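Local coordinates for protein 4-hydroxythreonine-4-phosphate dehydrogenase (Legionella pneumophila subsp. pneumophila, PDB 6XMY) that probably catalyses the NAD-dependent oxidation of 4-(phosphooxy)-L-threonine, a step in pyridoxine 5'-phosphate biosynthesis, using a divalent metal ion, at residues A121-K125 against A126-A130; A20-G23 against P24-L28. All coordinates share one frame; numbering follows the deposited sequence. Where two conformers were deposited one is given.

Contact 1 of 2, residues A121-K125 against A126-A130. With NAD (nicotinamide-adenine-dinucleotide), chain B.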
loop_
_atom_site.group_PDB
_atom_site.type_symbol
_atom_site.label_atom_id
_atom_site.label_comp_id
_atom_site.label_asym_id
_atom_site.label_seq_id
_atom_site.Cartn_x
_atom_site.Cartn_y
_atom_site.Cartn_z
ATOM N N ALA A 121 -8.467 0.604 0.572
ATOM C CA ALA A 121 -8.753 1.387 1.757
ATOM C C ALA A 121 -8.257 0.599 2.974
ATOM O O ALA A 121 -7.934 -0.584 2.867
ATOM C CB ALA A 121 -10.257 1.680 1.816
ATOM N N PRO A 122 -8.162 1.221 4.151
ATOM C CA PRO A 122 -7.476 0.545 5.258
ATOM C C PRO A 122 -8.313 -0.566 5.878
ATOM O O PRO A 122 -9.545 -0.515 5.887
ATOM C CB PRO A 122 -7.230 1.672 6.268
ATOM C CG PRO A 122 -8.302 2.682 5.974
ATOM C CD PRO A 122 -8.528 2.611 4.488
ATOM N N VAL A 123 -7.615 -1.590 6.380
ATOM C CA VAL A 123 -8.221 -2.682 7.128
ATOM C C VAL A 123 -7.638 -2.697 8.535
ATOM O O VAL A 123 -6.539 -2.205 8.783
ATOM C CB VAL A 123 -8.040 -4.055 6.444
ATOM C CG1 VAL A 123 -8.612 -4.029 5.037
ATOM C CG2 VAL A 123 -6.582 -4.449 6.423
ATOM N N HIS A 124 -8.395 -3.268 9.458
ATOM C CA HIS A 124 -7.978 -3.384 10.849
ATOM C C HIS A 124 -7.413 -4.784 11.056
ATOM O O HIS A 124 -8.161 -5.767 11.069
ATOM C CB HIS A 124 -9.154 -3.121 11.779
ATOM C CG HIS A 124 -8.734 -2.828 13.174
ATOM N ND1 HIS A 124 -8.424 -3.825 14.075
ATOM C CD2 HIS A 124 -8.530 -1.653 13.809
ATOM C CE1 HIS A 124 -8.057 -3.267 15.217
ATOM N NE2 HIS A 124 -8.120 -1.953 15.083
ATOM N N LYS A 125 -6.093 -4.873 11.215
ATOM C CA LYS A 125 -5.440 -6.178 11.260
ATOM C C LYS A 125 -5.877 -6.984 12.478
ATOM O O LYS A 125 -6.177 -8.178 12.369
ATOM C CB LYS A 125 -3.921 -6.013 11.229
ATOM C CG LYS A 125 -3.390 -5.306 9.999
ATOM C CD LYS A 125 -1.875 -5.232 10.058
ATOM C CE LYS A 125 -1.273 -4.438 8.908
ATOM N NZ LYS A 125 -1.703 -3.014 8.913
ATOM N N ALA A 126 -5.914 -6.349 13.656
ATOM C CA ALA A 126 -6.275 -7.091 14.861
ATOM C C ALA A 126 -7.686 -7.657 14.781
ATOM O O ALA A 126 -7.927 -8.781 15.234
ATOM C CB ALA A 126 -6.117 -6.224 16.107
ATOM N N ASN A 127 -8.640 -6.891 14.236
ATOM C CA ASN A 127 -10.004 -7.407 14.121
ATOM C C ASN A 127 -10.036 -8.678 13.282
ATOM O O ASN A 127 -10.751 -9.632 13.614
ATOM C CB ASN A 127 -10.940 -6.356 13.520
ATOM C CG ASN A 127 -12.406 -6.790 13.551
ATOM O OD1 ASN A 127 -13.073 -6.887 12.521
ATOM N ND2 ASN A 127 -12.904 -7.055 14.739
ATOM N N ILE A 128 -9.255 -8.711 12.197
ATOM C CA ILE A 128 -9.203 -9.902 11.357
ATOM C C ILE A 128 -8.612 -11.074 12.132
ATOM O O ILE A 128 -9.148 -12.193 12.108
ATOM C CB ILE A 128 -8.438 -9.602 10.056
ATOM C CG1 ILE A 128 -9.234 -8.591 9.222
ATOM C CG2 ILE A 128 -8.161 -10.885 9.277
ATOM C CD1 ILE A 128 -8.438 -7.898 8.164
ATOM N N ASN A 129 -7.509 -10.835 12.845
ATOM C CA ASN A 129 -6.911 -11.898 13.646
ATOM C C ASN A 129 -7.835 -12.332 14.779
ATOM O O ASN A 129 -7.894 -13.523 15.114
ATOM C CB ASN A 129 -5.558 -11.445 14.189
ATOM C CG ASN A 129 -4.473 -11.450 13.121
ATOM O OD1 ASN A 129 -3.892 -12.495 12.807
ATOM N ND2 ASN A 129 -4.200 -10.287 12.551
ATOM N N ALA A 130 -8.566 -11.387 15.380
ATOM C CA ALA A 130 -9.473 -11.734 16.473
ATOM C C ALA A 130 -10.576 -12.672 16.006
ATOM O O ALA A 130 -11.081 -13.480 16.794
ATOM C CB ALA A 130 -10.066 -10.470 17.100
HETATM P PA NAD B . -4.194 4.972 11.877
HETATM O O1A NAD B . -5.575 4.362 12.011
HETATM O O2A NAD B . -3.613 5.722 10.696
HETATM O O5B NAD B . -4.298 6.141 13.137
HETATM C C5B NAD B . -3.105 6.878 13.260
HETATM C C4B NAD B . -3.430 8.370 13.459
HETATM O O4B NAD B . -3.680 8.958 12.161
HETATM C C3B NAD B . -4.730 8.504 14.300
HETATM O O3B NAD B . -4.536 9.648 15.112
HETATM C C2B NAD B . -5.817 8.693 13.201
HETATM O O2B NAD B . -6.902 9.461 13.631
HETATM C C1B NAD B . -5.006 9.505 12.142
HETATM N N9A NAD B . -5.456 9.268 10.774
HETATM C C8A NAD B . -5.377 8.103 9.991
HETATM N N7A NAD B . -5.870 8.275 8.776
HETATM C C5A NAD B . -6.276 9.602 8.737
HETATM C C6A NAD B . -6.877 10.387 7.732
HETATM N N6A NAD B . -7.138 9.847 6.512
HETATM N N1A NAD B . -7.182 11.696 7.975
HETATM C C2A NAD B . -6.886 12.188 9.217
HETATM N N3A NAD B . -6.321 11.567 10.270
HETATM C C4A NAD B . -6.026 10.252 9.984
HETATM O O3 NAD B . -3.198 3.746 12.240
HETATM P PN NAD B . -2.993 2.997 13.621
HETATM O O1N NAD B . -1.556 2.579 13.819
HETATM O O2N NAD B . -3.924 3.549 14.649
HETATM O O5D NAD B . -3.698 1.398 13.312
HETATM C C5D NAD B . -5.078 1.380 13.155
HETATM C C4D NAD B . -5.421 0.124 12.351
HETATM O O4D NAD B . -5.145 0.409 10.956
HETATM C C3D NAD B . -4.478 -1.062 12.754
HETATM O O3D NAD B . -5.257 -2.219 12.660
HETATM C C2D NAD B . -3.396 -1.032 11.651
HETATM O O2D NAD B . -2.835 -2.278 11.344
HETATM C C1D NAD B . -4.327 -0.647 10.468
HETATM N N1N NAD B . -3.554 -0.084 9.309
HETATM C C2N NAD B . -3.931 -0.533 8.072
HETATM C C3N NAD B . -3.280 -0.067 6.927
HETATM C C7N NAD B . -3.779 -0.609 5.641
HETATM O O7N NAD B . -4.742 -1.378 5.606
HETATM N N7N NAD B . -3.131 -0.187 4.498
HETATM C C4N NAD B . -2.232 0.866 7.045
HETATM C C5N NAD B . -1.879 1.316 8.329
HETATM C C6N NAD B . -2.546 0.824 9.469
#

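Contact 2 of 2, residues A20-G23 against P24-L28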
loop_
_atom_site.group_PDB
_atom_site.type_symbol
_atom_site.label_atom_id
_atom_site.label_comp_id
_atom_site.label_asym_id
_atom_site.label_seq_id
_atom_site.Cartn_x
_atom_site.Cartn_y
_atom_site.Cartn_z
ATOM N N ALA A 20 -16.194 -0.582 9.555
ATOM C CA ALA A 20 -16.433 0.308 10.685
ATOM C C ALA A 20 -15.479 1.495 10.703
ATOM O O ALA A 20 -15.688 2.423 11.494
ATOM C CB ALA A 20 -16.302 -0.465 12.003
ATOM N N GLY A 21 -14.441 1.475 9.872
ATOM C CA GLY A 21 -13.461 2.531 9.803
ATOM C C GLY A 21 -13.749 3.521 8.693
ATOM O O GLY A 21 -14.849 3.571 8.132
ATOM N N ILE A 22 -12.727 4.312 8.349
ATOM C CA ILE A 22 -12.919 5.397 7.389
ATOM C C ILE A 22 -12.841 4.947 5.936
ATOM O O ILE A 22 -13.056 5.772 5.038
ATOM C CB ILE A 22 -11.955 6.585 7.609
ATOM C CG1 ILE A 22 -10.488 6.133 7.542
ATOM C CG2 ILE A 22 -12.306 7.322 8.901
ATOM C CD1 ILE A 22 -9.505 7.300 7.484
ATOM N N GLY A 23 -12.531 3.679 5.669
ATOM C CA GLY A 23 -12.462 3.180 4.310
ATOM C C GLY A 23 -13.699 3.509 3.487
ATOM O O GLY A 23 -13.600 4.069 2.387
ATOM N N PRO A 24 -14.892 3.152 3.987
ATOM C CA PRO A 24 -16.114 3.542 3.261
ATOM C C PRO A 24 -16.208 5.042 3.039
ATOM O O PRO A 24 -16.523 5.476 1.923
ATOM C CB PRO A 24 -17.235 3.001 4.160
ATOM C CG PRO A 24 -16.616 1.800 4.820
ATOM C CD PRO A 24 -15.186 2.224 5.099
ATOM N N ASP A 25 -15.900 5.842 4.072
ATOM C CA ASP A 25 -15.941 7.297 3.934
ATOM C C ASP A 25 -15.041 7.756 2.798
ATOM O O ASP A 25 -15.411 8.644 2.021
ATOM C CB ASP A 25 -15.472 7.977 5.228
ATOM C CG ASP A 25 -16.218 7.510 6.466
ATOM O OD1 ASP A 25 -16.459 6.301 6.620
ATOM O OD2 ASP A 25 -16.522 8.363 7.331
ATOM N N LEU A 26 -13.839 7.181 2.709
ATOM C CA LEU A 26 -12.892 7.579 1.676
ATOM C C LEU A 26 -13.383 7.193 0.290
ATOM O O LEU A 26 -13.169 7.935 -0.674
ATOM C CB LEU A 26 -11.527 6.958 1.962
ATOM C CG LEU A 26 -10.874 7.496 3.240
ATOM C CD1 LEU A 26 -9.620 6.707 3.592
ATOM C CD2 LEU A 26 -10.566 8.976 3.067
ATOM N N CYS A 27 -14.036 6.033 0.171
ATOM C CA CYS A 27 -14.605 5.651 -1.117
ATOM C C CYS A 27 -15.720 6.605 -1.523
ATOM O O CYS A 27 -15.837 6.969 -2.699
ATOM C CB CYS A 27 -15.108 4.212 -1.057
ATOM S SG CYS A 27 -13.774 3.005 -0.859
ATOM N N LEU A 28 -16.540 7.031 -0.556
ATOM C CA LEU A 28 -17.603 7.980 -0.858
ATOM C C LEU A 28 -17.034 9.307 -1.339
ATOM O O LEU A 28 -17.645 9.969 -2.183
ATOM C CB LEU A 28 -18.504 8.171 0.364
ATOM C CG LEU A 28 -19.248 6.918 0.829
ATOM C CD1 LEU A 28 -19.951 7.156 2.154
ATOM C CD2 LEU A 28 -20.260 6.441 -0.231
#

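Contact 1 of 2, residues A121-K125 against A126-A130
His124 caps the first turn of the helix that begins at Lys125: its ND1 accepts from the backbone N of Asn127, 3.1 Å from N to ND1, with the donor only 5° out of the imidazole plane. CG anti to the backbone N (chi1 -163°) turns the ND1 edge of the ring toward the first turn, and CE1 then rests against the methyl CB of Ala126 at 3.6 Å. Over one face of the same ring, above its centre, lies the ribose hydroxyl O3D of NAD.

O3D is the acceptor for the backbone N of Lys125. In the conformer given, Lys125 NZ donates to O2D of the same ribose at 2.8 Å; there the bend at the end of an otherwise extended lysine chain (chi4 63°) brings the amine to it. The nicotinamide oxygen O7N is satisfied by Val123, whose N lies 3.0 Å from O7N. Lys125 O serves two donors of one residue, Asn129 N at 3.0 Å and Asn129 ND2 at 2.9 Å, the amide approaching from above the carbonyl plane. His124 O receives a weak bond from Ile128 N.

Asn129 ND2 also reaches Phe135 O. The segment leaves strand 117-120 and enters helix 125-130, and on the buried side Val123 and Ile128 both pack on Val99 of helix 96-111.

Contact 2 of 2, residues A20-G23 against P24-L28
Two consecutive i to i+4 backbone bonds start the helix here, Leu26 N to Ile22 O at 2.8 Å and Cys27 N to Gly23 O at 3.0 Å, with N-H...O angles of 156° and 158°. Pro24 fits this first turn without loss of a helix bond, since its nitrogen carries no hydrogen and precedes the first donor; its CD lies 3.3 Å from Gly21 O.

The apolar part of the contact is the end of Ile22 against Leu26, CD1 to CD1 at 3.9 Å, the two chains crossing at a slant. Ile22 holds CG1 between its backbone N and carbonyl carbon (chi1 58°), which sends CD1 along the same side of the helix as Leu26. Both side chains also touch His299, and Ile22 touches NAD. The CB of Asp25 sits 3.3 Å from Ile22 O; its OD1 forms a salt bridge with Arg49 NH1 of helix 43-52, and its OD2 accepts a hydrogen bond from Gly307 N.

Arg49 also donates to Gly21 O, so one guanidinium ties the loop and the first turn together. With both carboxylate oxygens engaged, Asp25 is probably held as an anion, its charge offset by the arginine.

In the fold
Contact 2 comes first in the chain, contact 1 about a hundred residues later, yet their centres lie 14 Å apart and they touch directly: Ala121 CB meets Gly23 CA at 3.7 Å, and Pro122 CD meets the same CA at 4.0 Å. Each is a loop that follows a strand, 12-15 or 117-120, and runs into a short helix; strands 12-15 and 117-120 run side by side and parallel. Both contribute to the NAD pocket. Segment 121-125 hydrogen-bonds to the nicotinamide and its ribose, whereas 20-23 offers the apolar Ile22. Thr301, an NAD-binding residue, connects them, meeting the side chain of His124 and pairing through its backbone with Ile22.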